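Local atomic coordinates of probable secreted solute-binding lipoprotein (Streptomyces coelicolor, PDB entry 3I3V), a protein that probably binds a solute outside the membrane as the lipid-anchored receptor of a transporter. Residues 180-185 with 207-212; 184-189 with 200-205; 314-319 with 329-334; 119-124 with 309-314. One frame throughout, in Å; residues are numbered along the deposited sequence.

In the fold
The four contacts form two pairs that lie on opposite sides of the chain's centre. Contacts 1 and 2 touch each other, share T184 and F185, and both use helix 203-217. They bring the end of helix 172-182 and the turn after it against that helix, with glycines at the closest points. Contacts 3 and 4 also touch, share D314 and both use helix 313-323. Contacts 1 and 4 are buried, whereas 2 and 3 are partly buried. Contact 4 alone has hydrogen bonds between its segments, from two tyrosine hydroxyls to backbone carbonyls. Contact 1 is aromatic and aliphatic packing, and contacts 2 and 3 rest on small residues and methyl groups.

Contact 1 of 4, residues 180-185 with 207-212; sequences QIIQTF and LGIEYF
The F185 ring has T184 CG2 of its own segment over one face and L207 CB over the other. L207 CB lies 3.9 Å from the ring centroid in a CH-pi contact, offset toward the rim. G208 CA and Y211 CB sit at the ring edge, and F185 CD2 comes to 3.3 Å from G208 N. The Y211 ring receives T184 OG1 at its edge, 3.5 Å from CD2. I181 reaches two rings with different branches. Its CG2, anti to the backbone N, meets Y211 CD2 at 3.8 Å, while CD1 approaches the edge of the F212 ring. I182 and I209 lie side by side and point the same way, with I182 CD1 3.7 Å from I209 CG1. The backbones are closest at G208. It has no side chain, and its CA lies directly against I182 O at 3.7 Å. T184 OG1 and T184 N both donate to I181 O. The C-terminal end of helix 172-182, with the turn after it, packs on helix 203-217. Helix 383-392 packs on I182 and I209, Y195 of helix 188-197 also touches I182, and F377 of helix 363-377 meets the F212 ring edge-to-face.

Contact 2 of 4, residues 184-189 with 200-205; sequences TFLSQD and FGVRGA
L186 has CG anti to its carbonyl carbon (chi1 -72°), which swings the branched end toward the start of helix 203-217. Its chi2 of 165° puts CD1 anti to CA, with CD2 on the other branch. CD2 is 3.8 Å from G204 CA and equally close to A205 N. CD1 reaches A205 CB at 4.3 Å, and CD2 lies at the same distance from V202 CG2. One leucine therefore spans the N-cap residue V202 and the first turn that follows it. F185 contributes its carbonyl and CB here. F185 O is 3.2 Å from G204 CA, and F185 CB is 3.4 Å from G204 O. The CA atoms of F185 and G204 are 4.8 Å apart. G204 meets F185 O and L186 CD2 with bare backbone. V194 of helix 188-197 touches both L186 and V202, tying the helix between the segments to the same apolar cluster. Two successive helices of the solute-binding-protein fold are joined in this way. Helix 188-197 leads round to helix 203-217, whose first turn packs back through G204 on the 185-186 turn that precedes helix 188-197.

Contact 3 of 4, residues 314-319 with 329-334; sequences DVVARF and LRTDAV
Helix 313-323 runs past the irregular segment 329-334, and the two backbones are nearest at A317 and A333, whose CA atoms are 5.4 Å apart. This is a helix-to-loop packing within the periplasmic-binding-protein type of fold. The loop follows the short strand 326-327 and leads on toward helix 339-345. V316 is the main side chain on the helix, and its two methyl groups take different partners. CG1 is anti to the backbone N (chi1 173°) and meets T331, at 3.7 Å from OG1 and 3.8 Å from CG2. CG2, on the other branch, faces L329 CD1 at 4.1 Å. T331 and L329 each come to V316 at a slant. T331 CG2 also nears the next helix residue, 4.4 Å from A317 N. T331 OG1 makes a weak hydrogen bond back to L329 O within its own segment, which links the two loop residues that meet V316. R100 and M327 also touch V316, while V101 and Y311 touch L329. V316 and L329 are buried; T331, A317 and A333 are partly exposed. The contact finishes with two alanine methyl groups, A317 CB and A333 CB, 3.8 Å apart.

Contact 4 of 4, residues 119-124 with 309-314; sequences FPYFAT and FMYRPD
Two tyrosine hydroxyls make the hydrogen bonds of this contact, each giving its proton to a backbone carbonyl of the other segment. Y311 OH donates to P120 O at 2.6 Å, in the carbonyl plane and on a lone pair. Y121 OH donates to M310 O, also at 2.6 Å, but it is tilted 25° from that carbonyl plane. The two tyrosines run antiparallel alongside each other, so each hydroxyl reaches the other segment's backbone. Y121 has CG anti to its backbone N (chi1 -153°), which sends the ring toward the end of helix 300-310.

The aromatic packing surrounds these bonds. F119 turns its ring edge to the face of Y311, with the centroids 5.8 Å apart and the planes at 89°. Y311 OH in turn lies near the plane of the F119 ring, and F119 CB is 3.5 Å from that hydroxyl. Y121 CD1 meets Y311 CE2 at 3.9 Å. M310, a selenomethionine, adds apolar packing through CB, which is 4.1 Å from Y121 CZ.

The charged pair lies within 309-314. R312 grips the D314 carboxylate side-on, with NE to OD2 at 2.9 Å and NH2 to OD1 at 3.1 Å. R312 NH2 also forms a salt bridge with E36 of the same chain. P313 and D314 pack on E36 of the second subunit, and R312 has a long, weak ion pair with that same residue.

The contact joins the lead-in to strand 122-131 with the junction of helices 300-310 and 313-323. F290 of strand 289-292 packs on F119, Y121 and M310, F319 of helix 313-323 meets Y121 edge-to-face, and helix 89-93 touches F119.

Contact 1 of 4, residues 180-185 with 207-212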
loop_
_atom_site.group_PDB
_atom_site.type_symbol
_atom_site.label_atom_id
_atom_site.label_comp_id
_atom_site.label_asym_id
_atom_site.label_seq_id
_atom_site.Cartn_x
_atom_site.Cartn_y
_atom_site.Cartn_z
ATOM N N GLN C 180 -23.499 20.470 57.952
ATOM C CA GLN C 180 -23.105 21.133 56.714
ATOM C C GLN C 180 -22.684 22.579 57.002
ATOM O O GLN C 180 -21.665 23.062 56.498
ATOM C CB GLN C 180 -24.264 21.106 55.707
ATOM C CG GLN C 180 -24.202 22.228 54.683
ATOM C CD GLN C 180 -25.167 22.042 53.536
ATOM O OE1 GLN C 180 -26.097 21.229 53.603
ATOM N NE2 GLN C 180 -24.960 22.813 52.475
ATOM N N ILE C 181 -23.477 23.269 57.820
ATOM C CA ILE C 181 -23.176 24.651 58.172
ATOM C C ILE C 181 -21.857 24.684 58.950
ATOM O O ILE C 181 -20.984 25.504 58.660
ATOM C CB ILE C 181 -24.339 25.281 58.998
ATOM C CG1 ILE C 181 -25.635 25.233 58.164
ATOM C CG2 ILE C 181 -24.018 26.734 59.354
ATOM C CD1 ILE C 181 -26.905 25.633 58.895
ATOM N N ILE C 182 -21.693 23.788 59.920
ATOM C CA ILE C 182 -20.442 23.760 60.675
ATOM C C ILE C 182 -19.287 23.540 59.692
ATOM O O ILE C 182 -18.174 24.004 59.907
ATOM C CB ILE C 182 -20.438 22.625 61.750
ATOM C CG1 ILE C 182 -21.332 23.018 62.930
ATOM C CG2 ILE C 182 -18.999 22.328 62.221
ATOM C CD1 ILE C 182 -21.431 21.953 63.999
ATOM N N GLN C 183 -19.559 22.846 58.597
ATOM C CA GLN C 183 -18.518 22.581 57.610
ATOM C C GLN C 183 -18.176 23.786 56.755
ATOM O O GLN C 183 -17.436 23.668 55.781
ATOM C CB GLN C 183 -18.910 21.409 56.707
ATOM C CG GLN C 183 -18.633 20.044 57.319
ATOM C CD GLN C 183 -19.149 18.914 56.454
ATOM O OE1 GLN C 183 -20.292 18.483 56.596
ATOM N NE2 GLN C 183 -18.310 18.439 55.537
ATOM N N THR C 184 -18.719 24.945 57.104
ATOM C CA THR C 184 -18.410 26.146 56.346
ATOM C C THR C 184 -16.912 26.419 56.504
ATOM O O THR C 184 -16.277 26.980 55.614
ATOM C CB THR C 184 -19.200 27.361 56.875
ATOM O OG1 THR C 184 -20.609 27.111 56.746
ATOM C CG2 THR C 184 -18.833 28.625 56.085
ATOM N N PHE C 185 -16.360 25.992 57.640
ATOM C CA PHE C 185 -14.948 26.189 57.966
ATOM C C PHE C 185 -14.169 24.883 58.129
ATOM O O PHE C 185 -13.251 24.800 58.941
ATOM C CB PHE C 185 -14.828 26.992 59.263
ATOM C CG PHE C 185 -15.469 28.354 59.201
ATOM C CD1 PHE C 185 -14.849 29.406 58.527
ATOM C CD2 PHE C 185 -16.688 28.589 59.829
ATOM C CE1 PHE C 185 -15.438 30.672 58.484
ATOM C CE2 PHE C 185 -17.283 29.846 59.788
ATOM C CZ PHE C 185 -16.656 30.892 59.116
ATOM N N LEU C 207 -15.369 27.677 64.729
ATOM C CA LEU C 207 -15.826 28.776 63.889
ATOM C C LEU C 207 -17.211 28.463 63.317
ATOM O O LEU C 207 -18.129 29.288 63.402
ATOM C CB LEU C 207 -14.819 29.021 62.758
ATOM C CG LEU C 207 -13.509 29.677 63.224
ATOM C CD1 LEU C 207 -12.501 29.746 62.079
ATOM C CD2 LEU C 207 -13.813 31.074 63.755
ATOM N N GLY C 208 -17.352 27.264 62.752
ATOM C CA GLY C 208 -18.616 26.841 62.169
ATOM C C GLY C 208 -19.763 26.857 63.160
ATOM O O GLY C 208 -20.893 27.209 62.811
ATOM N N ILE C 209 -19.471 26.474 64.401
ATOM C CA ILE C 209 -20.484 26.457 65.449
ATOM C C ILE C 209 -20.887 27.890 65.786
ATOM O O ILE C 209 -22.029 28.136 66.166
ATOM C CB ILE C 209 -19.978 25.739 66.721
ATOM C CG1 ILE C 209 -19.787 24.244 66.437
ATOM C CG2 ILE C 209 -20.962 25.943 67.848
ATOM C CD1 ILE C 209 -19.400 23.416 67.654
ATOM N N GLU C 210 -19.950 28.830 65.642
ATOM C CA GLU C 210 -20.249 30.239 65.908
ATOM C C GLU C 210 -21.174 30.695 64.792
ATOM O O GLU C 210 -22.245 31.251 65.033
ATOM C CB GLU C 210 -18.989 31.115 65.858
ATOM C CG GLU C 210 -17.964 30.914 66.962
ATOM C CD GLU C 210 -16.778 31.879 66.827
ATOM O OE1 GLU C 210 -15.799 31.729 67.590
ATOM O OE2 GLU C 210 -16.831 32.789 65.960
ATOM N N TYR C 211 -20.739 30.451 63.560
ATOM C CA TYR C 211 -21.516 30.837 62.401
ATOM C C TYR C 211 -22.935 30.309 62.562
ATOM O O TYR C 211 -23.900 31.063 62.463
ATOM C CB TYR C 211 -20.863 30.292 61.126
ATOM C CG TYR C 211 -21.606 30.664 59.862
ATOM C CD1 TYR C 211 -22.188 31.931 59.719
ATOM C CD2 TYR C 211 -21.724 29.755 58.801
ATOM C CE1 TYR C 211 -22.869 32.283 58.552
ATOM C CE2 TYR C 211 -22.398 30.097 57.632
ATOM C CZ TYR C 211 -22.968 31.362 57.515
ATOM O OH TYR C 211 -23.645 31.696 56.368
ATOM N N PHE C 212 -23.060 29.017 62.837
ATOM C CA PHE C 212 -24.373 28.416 63.019
ATOM C C PHE C 212 -25.190 29.137 64.080
ATOM O O PHE C 212 -26.355 29.454 63.862
ATOM C CB PHE C 212 -24.248 26.952 63.429
ATOM C CG PHE C 212 -25.560 26.313 63.767
ATOM C CD1 PHE C 212 -26.397 25.842 62.763
ATOM C CD2 PHE C 212 -25.979 26.222 65.092
ATOM C CE1 PHE C 212 -27.634 25.288 63.069
ATOM C CE2 PHE C 212 -27.216 25.671 65.412
ATOM C CZ PHE C 212 -28.048 25.201 64.395
#

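Contact 2 of 4, residues 184-189 with 200-205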
loop_
_atom_site.group_PDB
_atom_site.type_symbol
_atom_site.label_atom_id
_atom_site.label_comp_id
_atom_site.label_asym_id
_atom_site.label_seq_id
_atom_site.Cartn_x
_atom_site.Cartn_y
_atom_site.Cartn_z
ATOM N N THR C 184 -18.719 24.945 57.104
ATOM C CA THR C 184 -18.410 26.146 56.346
ATOM C C THR C 184 -16.912 26.419 56.504
ATOM O O THR C 184 -16.277 26.980 55.614
ATOM C CB THR C 184 -19.200 27.361 56.875
ATOM O OG1 THR C 184 -20.609 27.111 56.746
ATOM C CG2 THR C 184 -18.833 28.625 56.085
ATOM N N PHE C 185 -16.360 25.992 57.640
ATOM C CA PHE C 185 -14.948 26.189 57.966
ATOM C C PHE C 185 -14.169 24.883 58.129
ATOM O O PHE C 185 -13.251 24.800 58.941
ATOM C CB PHE C 185 -14.828 26.992 59.263
ATOM C CG PHE C 185 -15.469 28.354 59.201
ATOM C CD1 PHE C 185 -14.849 29.406 58.527
ATOM C CD2 PHE C 185 -16.688 28.589 59.829
ATOM C CE1 PHE C 185 -15.438 30.672 58.484
ATOM C CE2 PHE C 185 -17.283 29.846 59.788
ATOM C CZ PHE C 185 -16.656 30.892 59.116
ATOM N N LEU C 186 -14.528 23.865 57.358
ATOM C CA LEU C 186 -13.854 22.577 57.445
ATOM C C LEU C 186 -13.693 21.942 56.069
ATOM O O LEU C 186 -14.659 21.838 55.309
ATOM C CB LEU C 186 -14.651 21.628 58.351
ATOM C CG LEU C 186 -14.664 21.890 59.862
ATOM C CD1 LEU C 186 -15.764 21.095 60.528
ATOM C CD2 LEU C 186 -13.327 21.513 60.440
ATOM N N SER C 187 -12.472 21.526 55.739
ATOM C CA SER C 187 -12.231 20.884 54.457
ATOM C C SER C 187 -12.760 19.464 54.574
ATOM O O SER C 187 -13.152 19.030 55.654
ATOM C CB SER C 187 -10.741 20.847 54.140
ATOM O OG SER C 187 -10.050 20.050 55.084
ATOM N N GLN C 188 -12.759 18.733 53.470
ATOM C CA GLN C 188 -13.251 17.363 53.479
ATOM C C GLN C 188 -12.553 16.513 54.547
ATOM O O GLN C 188 -13.203 15.823 55.333
ATOM C CB GLN C 188 -13.047 16.729 52.100
ATOM C CG GLN C 188 -14.244 15.931 51.617
ATOM C CD GLN C 188 -15.362 16.819 51.103
ATOM O OE1 GLN C 188 -15.616 17.895 51.646
ATOM N NE2 GLN C 188 -16.042 16.366 50.056
ATOM N N ASP C 189 -11.225 16.569 54.569
ATOM C CA ASP C 189 -10.431 15.804 55.526
ATOM C C ASP C 189 -10.700 16.190 56.975
ATOM O O ASP C 189 -10.764 15.318 57.850
ATOM C CB ASP C 189 -8.944 15.969 55.215
ATOM C CG ASP C 189 -8.480 15.058 54.093
ATOM O OD1 ASP C 189 -9.173 14.979 53.055
ATOM O OD2 ASP C 189 -7.418 14.418 54.250
ATOM N N PHE C 200 -15.027 18.494 68.310
ATOM C CA PHE C 200 -15.549 19.766 67.831
ATOM C C PHE C 200 -14.759 20.961 68.365
ATOM O O PHE C 200 -15.226 22.100 68.321
ATOM C CB PHE C 200 -17.029 19.872 68.208
ATOM C CG PHE C 200 -17.899 18.896 67.472
ATOM C CD1 PHE C 200 -18.447 19.225 66.232
ATOM C CD2 PHE C 200 -18.107 17.617 67.977
ATOM C CE1 PHE C 200 -19.180 18.296 65.507
ATOM C CE2 PHE C 200 -18.836 16.682 67.263
ATOM C CZ PHE C 200 -19.375 17.022 66.021
ATOM N N GLY C 201 -13.551 20.691 68.850
ATOM C CA GLY C 201 -12.713 21.745 69.385
ATOM C C GLY C 201 -11.771 22.338 68.355
ATOM O O GLY C 201 -11.279 23.449 68.548
ATOM N N VAL C 202 -11.501 21.606 67.275
ATOM C CA VAL C 202 -10.623 22.103 66.223
ATOM C C VAL C 202 -11.190 23.439 65.762
ATOM O O VAL C 202 -12.401 23.590 65.618
ATOM C CB VAL C 202 -10.546 21.116 65.037
ATOM C CG1 VAL C 202 -9.908 19.814 65.500
ATOM C CG2 VAL C 202 -11.933 20.845 64.481
ATOM N N ARG C 203 -10.304 24.407 65.542
ATOM C CA ARG C 203 -10.698 25.754 65.145
ATOM C C ARG C 203 -11.795 25.845 64.089
ATOM O O ARG C 203 -12.655 26.716 64.167
ATOM C CB ARG C 203 -9.462 26.545 64.699
ATOM C CG ARG C 203 -8.549 26.989 65.858
ATOM C CD ARG C 203 -8.145 25.817 66.773
ATOM N NE ARG C 203 -7.609 24.691 66.009
ATOM C CZ ARG C 203 -7.264 23.515 66.528
ATOM N NH1 ARG C 203 -7.394 23.289 67.832
ATOM N NH2 ARG C 203 -6.794 22.559 65.735
ATOM N N GLY C 204 -11.767 24.945 63.114
ATOM C CA GLY C 204 -12.771 24.953 62.064
ATOM C C GLY C 204 -14.172 24.675 62.578
ATOM O O GLY C 204 -15.127 25.345 62.181
ATOM N N ALA C 205 -14.304 23.681 63.452
ATOM C CA ALA C 205 -15.603 23.337 64.023
ATOM C C ALA C 205 -16.078 24.428 64.977
ATOM O O ALA C 205 -17.273 24.672 65.114
ATOM C CB ALA C 205 -15.515 22.011 64.763
#

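Contact 3 of 4, residues 314-319 with 329-334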
loop_
_atom_site.group_PDB
_atom_site.type_symbol
_atom_site.label_atom_id
_atom_site.label_comp_id
_atom_site.label_asym_id
_atom_site.label_seq_id
_atom_site.Cartn_x
_atom_site.Cartn_y
_atom_site.Cartn_z
ATOM N N ASP C 314 -26.265 4.377 28.201
ATOM C CA ASP C 314 -27.717 4.390 28.008
ATOM C C ASP C 314 -28.473 3.878 29.230
ATOM O O ASP C 314 -29.591 4.322 29.511
ATOM C CB ASP C 314 -28.119 3.551 26.792
ATOM C CG ASP C 314 -27.702 2.107 26.916
ATOM O OD1 ASP C 314 -28.491 1.222 26.511
ATOM O OD2 ASP C 314 -26.581 1.860 27.405
ATOM N N VAL C 315 -27.863 2.933 29.946
ATOM C CA VAL C 315 -28.487 2.362 31.131
ATOM C C VAL C 315 -28.400 3.373 32.267
ATOM O O VAL C 315 -29.337 3.546 33.037
ATOM C CB VAL C 315 -27.783 1.057 31.555
ATOM C CG1 VAL C 315 -28.461 0.486 32.775
ATOM C CG2 VAL C 315 -27.816 0.049 30.412
ATOM N N VAL C 316 -27.256 4.037 32.358
ATOM C CA VAL C 316 -27.038 5.044 33.378
ATOM C C VAL C 316 -28.039 6.185 33.198
ATOM O O VAL C 316 -28.676 6.616 34.157
ATOM C CB VAL C 316 -25.612 5.593 33.284
ATOM C CG1 VAL C 316 -25.438 6.753 34.226
ATOM C CG2 VAL C 316 -24.622 4.480 33.599
ATOM N N ALA C 317 -28.179 6.652 31.959
ATOM C CA ALA C 317 -29.092 7.744 31.620
ATOM C C ALA C 317 -30.550 7.442 31.983
ATOM O O ALA C 317 -31.314 8.350 32.281
ATOM C CB ALA C 317 -28.973 8.072 30.128
ATOM N N ARG C 318 -30.947 6.176 31.947
ATOM C CA ARG C 318 -32.318 5.827 32.318
ATOM C C ARG C 318 -32.517 6.068 33.814
ATOM O O ARG C 318 -33.552 6.594 34.235
ATOM C CB ARG C 318 -32.635 4.361 31.989
ATOM C CG ARG C 318 -32.860 4.078 30.508
ATOM C CD ARG C 318 -33.485 2.698 30.292
ATOM N NE ARG C 318 -34.455 2.693 29.194
ATOM C CZ ARG C 318 -34.145 2.732 27.897
ATOM N NH1 ARG C 318 -32.874 2.774 27.504
ATOM N NH2 ARG C 318 -35.115 2.738 26.989
ATOM N N PHE C 319 -31.534 5.674 34.622
ATOM C CA PHE C 319 -31.637 5.884 36.058
ATOM C C PHE C 319 -31.800 7.368 36.329
ATOM O O PHE C 319 -32.618 7.769 37.151
ATOM C CB PHE C 319 -30.403 5.337 36.784
ATOM C CG PHE C 319 -30.491 3.870 37.072
ATOM C CD1 PHE C 319 -31.323 3.403 38.090
ATOM C CD2 PHE C 319 -29.812 2.948 36.277
ATOM C CE1 PHE C 319 -31.479 2.043 38.310
ATOM C CE2 PHE C 319 -29.962 1.583 36.487
ATOM C CZ PHE C 319 -30.797 1.125 37.503
ATOM N N LEU C 329 -21.359 7.918 38.575
ATOM C CA LEU C 329 -20.614 7.795 37.322
ATOM C C LEU C 329 -20.838 9.015 36.430
ATOM O O LEU C 329 -21.823 9.741 36.588
ATOM C CB LEU C 329 -21.054 6.538 36.564
ATOM C CG LEU C 329 -21.170 5.237 37.364
ATOM C CD1 LEU C 329 -21.663 4.119 36.455
ATOM C CD2 LEU C 329 -19.824 4.883 37.964
ATOM N N ARG C 330 -19.928 9.230 35.483
ATOM C CA ARG C 330 -20.040 10.353 34.553
ATOM C C ARG C 330 -21.203 10.127 33.595
ATOM O O ARG C 330 -21.345 9.036 33.039
ATOM C CB ARG C 330 -18.773 10.488 33.712
ATOM C CG ARG C 330 -17.495 10.120 34.420
ATOM C CD ARG C 330 -16.584 11.311 34.579
ATOM N NE ARG C 330 -15.201 10.924 34.340
ATOM C CZ ARG C 330 -14.148 11.666 34.648
ATOM N NH1 ARG C 330 -14.311 12.855 35.217
ATOM N NH2 ARG C 330 -12.929 11.214 34.387
ATOM N N THR C 331 -22.023 11.164 33.413
ATOM C CA THR C 331 -23.170 11.137 32.501
ATOM C C THR C 331 -23.321 12.529 31.898
ATOM O O THR C 331 -22.704 13.494 32.364
ATOM C CB THR C 331 -24.524 10.883 33.196
ATOM O OG1 THR C 331 -24.329 10.236 34.450
ATOM C CG2 THR C 331 -25.404 10.023 32.319
ATOM N N ASP C 332 -24.161 12.619 30.874
ATOM C CA ASP C 332 -24.456 13.880 30.212
ATOM C C ASP C 332 -25.955 14.071 30.412
ATOM O O ASP C 332 -26.503 15.142 30.148
ATOM C CB ASP C 332 -24.114 13.804 28.717
ATOM C CG ASP C 332 -22.616 13.914 28.446
ATOM O OD1 ASP C 332 -22.174 13.479 27.357
ATOM O OD2 ASP C 332 -21.880 14.447 29.309
ATOM N N ALA C 333 -26.597 13.012 30.905
ATOM C CA ALA C 333 -28.028 13.006 31.170
ATOM C C ALA C 333 -28.356 13.906 32.355
ATOM O O ALA C 333 -27.524 14.120 33.241
ATOM C CB ALA C 333 -28.501 11.584 31.459
ATOM N N VAL C 334 -29.581 14.416 32.361
ATOM C CA VAL C 334 -30.047 15.291 33.414
ATOM C C VAL C 334 -31.473 14.915 33.769
ATOM O O VAL C 334 -32.285 14.646 32.888
ATOM C CB VAL C 334 -30.023 16.758 32.960
ATOM C CG1 VAL C 334 -30.632 17.647 34.044
ATOM C CG2 VAL C 334 -28.587 17.183 32.645
#

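Contact 4 of 4, residues 119-124 with 309-314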
loop_
_atom_site.group_PDB
_atom_site.type_symbol
_atom_site.label_atom_id
_atom_site.label_comp_id
_atom_site.label_asym_id
_atom_site.label_seq_id
_atom_site.Cartn_x
_atom_site.Cartn_y
_atom_site.Cartn_z
ATOM N N PHE C 119 -18.171 -1.300 43.105
ATOM C CA PHE C 119 -18.321 -0.470 41.918
ATOM C C PHE C 119 -19.325 0.607 42.318
ATOM O O PHE C 119 -20.460 0.298 42.679
ATOM C CB PHE C 119 -18.892 -1.279 40.741
ATOM C CG PHE C 119 -17.900 -2.185 40.059
ATOM C CD1 PHE C 119 -17.663 -3.464 40.532
ATOM C CD2 PHE C 119 -17.243 -1.770 38.905
ATOM C CE1 PHE C 119 -16.791 -4.321 39.866
ATOM C CE2 PHE C 119 -16.368 -2.624 38.234
ATOM C CZ PHE C 119 -16.144 -3.899 38.715
ATOM N N PRO C 120 -18.917 1.880 42.280
ATOM C CA PRO C 120 -19.861 2.932 42.659
ATOM C C PRO C 120 -21.007 2.990 41.650
ATOM O O PRO C 120 -20.852 2.594 40.493
ATOM C CB PRO C 120 -19.001 4.196 42.630
ATOM C CG PRO C 120 -17.616 3.678 42.905
ATOM C CD PRO C 120 -17.586 2.447 42.030
ATOM N N TYR C 121 -22.167 3.464 42.090
ATOM C CA TYR C 121 -23.304 3.562 41.187
ATOM C C TYR C 121 -24.257 4.669 41.595
ATOM O O TYR C 121 -24.431 5.623 40.847
ATOM C CB TYR C 121 -24.031 2.217 41.108
ATOM C CG TYR C 121 -24.752 2.008 39.795
ATOM C CD1 TYR C 121 -24.086 2.170 38.584
ATOM C CD2 TYR C 121 -26.094 1.645 39.764
ATOM C CE1 TYR C 121 -24.735 1.977 37.376
ATOM C CE2 TYR C 121 -26.756 1.448 38.560
ATOM C CZ TYR C 121 -26.069 1.617 37.367
ATOM O OH TYR C 121 -26.717 1.439 36.166
ATOM N N PHE C 122 -24.865 4.562 42.773
ATOM C CA PHE C 122 -25.794 5.594 43.233
ATOM C C PHE C 122 -25.130 6.699 44.047
ATOM O O PHE C 122 -24.153 6.469 44.770
ATOM C CB PHE C 122 -26.932 4.961 44.042
ATOM C CG PHE C 122 -28.012 4.351 43.193
ATOM C CD1 PHE C 122 -27.817 4.155 41.832
ATOM C CD2 PHE C 122 -29.228 3.968 43.755
ATOM C CE1 PHE C 122 -28.807 3.590 41.044
ATOM C CE2 PHE C 122 -30.227 3.401 42.971
ATOM C CZ PHE C 122 -30.010 3.212 41.604
ATOM N N ALA C 123 -25.669 7.905 43.928
ATOM C CA ALA C 123 -25.127 9.047 44.648
ATOM C C ALA C 123 -26.247 9.957 45.126
ATOM O O ALA C 123 -27.424 9.691 44.881
ATOM C CB ALA C 123 -24.176 9.831 43.751
ATOM N N THR C 124 -25.876 11.027 45.820
ATOM C CA THR C 124 -26.864 11.975 46.294
ATOM C C THR C 124 -26.362 13.392 46.154
ATOM O O THR C 124 -25.195 13.681 46.436
ATOM C CB THR C 124 -27.215 11.783 47.776
ATOM O OG1 THR C 124 -27.639 10.437 48.009
ATOM C CG2 THR C 124 -28.330 12.744 48.167
ATOM N N PHE C 309 -22.924 -3.805 31.462
ATOM C CA PHE C 309 -24.278 -3.371 31.110
ATOM C C PHE C 309 -24.692 -2.189 31.998
ATOM O O PHE C 309 -24.905 -1.079 31.509
ATOM C CB PHE C 309 -25.252 -4.543 31.287
ATOM C CG PHE C 309 -26.694 -4.193 31.036
ATOM C CD1 PHE C 309 -27.171 -4.009 29.746
ATOM C CD2 PHE C 309 -27.582 -4.049 32.098
ATOM C CE1 PHE C 309 -28.506 -3.688 29.523
ATOM C CE2 PHE C 309 -28.923 -3.725 31.883
ATOM C CZ PHE C 309 -29.383 -3.547 30.599
HETATM N N MSE C 310 -24.789 -2.432 33.302
HETATM C CA MSE C 310 -25.169 -1.401 34.267
HETATM C C MSE C 310 -24.347 -0.112 34.129
HETATM O O MSE C 310 -24.852 0.979 34.386
HETATM C CB MSE C 310 -25.032 -1.955 35.687
HETATM C CG MSE C 310 -25.994 -3.079 36.007
HETATM SE SE MSE C 310 -27.825 -2.473 35.991
HETATM C CE MSE C 310 -28.657 -4.178 35.902
ATOM N N TYR C 311 -23.080 -0.247 33.732
ATOM C CA TYR C 311 -22.186 0.897 33.544
ATOM C C TYR C 311 -22.292 1.518 32.146
ATOM O O TYR C 311 -21.647 2.527 31.860
ATOM C CB TYR C 311 -20.725 0.497 33.797
ATOM C CG TYR C 311 -20.225 0.802 35.195
ATOM C CD1 TYR C 311 -18.959 1.345 35.398
ATOM C CD2 TYR C 311 -21.024 0.565 36.312
ATOM C CE1 TYR C 311 -18.503 1.651 36.669
ATOM C CE2 TYR C 311 -20.572 0.866 37.594
ATOM C CZ TYR C 311 -19.313 1.409 37.765
ATOM O OH TYR C 311 -18.860 1.722 39.030
ATOM N N ARG C 312 -23.104 0.931 31.275
ATOM C CA ARG C 312 -23.254 1.472 29.923
ATOM C C ARG C 312 -24.018 2.798 29.983
ATOM O O ARG C 312 -25.041 2.903 30.663
ATOM C CB ARG C 312 -24.000 0.471 29.027
ATOM C CG ARG C 312 -23.556 0.497 27.564
ATOM C CD ARG C 312 -24.028 -0.751 26.834
ATOM N NE ARG C 312 -25.472 -0.747 26.669
ATOM C CZ ARG C 312 -26.210 -1.840 26.559
ATOM N NH1 ARG C 312 -25.627 -3.039 26.606
ATOM N NH2 ARG C 312 -27.527 -1.737 26.394
ATOM N N PRO C 313 -23.539 3.821 29.260
ATOM C CA PRO C 313 -24.185 5.134 29.248
ATOM C C PRO C 313 -25.702 5.177 29.100
ATOM O O PRO C 313 -26.365 5.937 29.803
ATOM C CB PRO C 313 -23.464 5.849 28.118
ATOM C CG PRO C 313 -22.071 5.318 28.260
ATOM C CD PRO C 313 -22.337 3.834 28.410
ATOM N N ASP C 314 -26.265 4.377 28.201
ATOM C CA ASP C 314 -27.717 4.390 28.008
ATOM C C ASP C 314 -28.473 3.878 29.230
ATOM O O ASP C 314 -29.591 4.322 29.511
ATOM C CB ASP C 314 -28.119 3.551 26.792
ATOM C CG ASP C 314 -27.702 2.107 26.916
ATOM O OD1 ASP C 314 -28.491 1.222 26.511
ATOM O OD2 ASP C 314 -26.581 1.860 27.405
#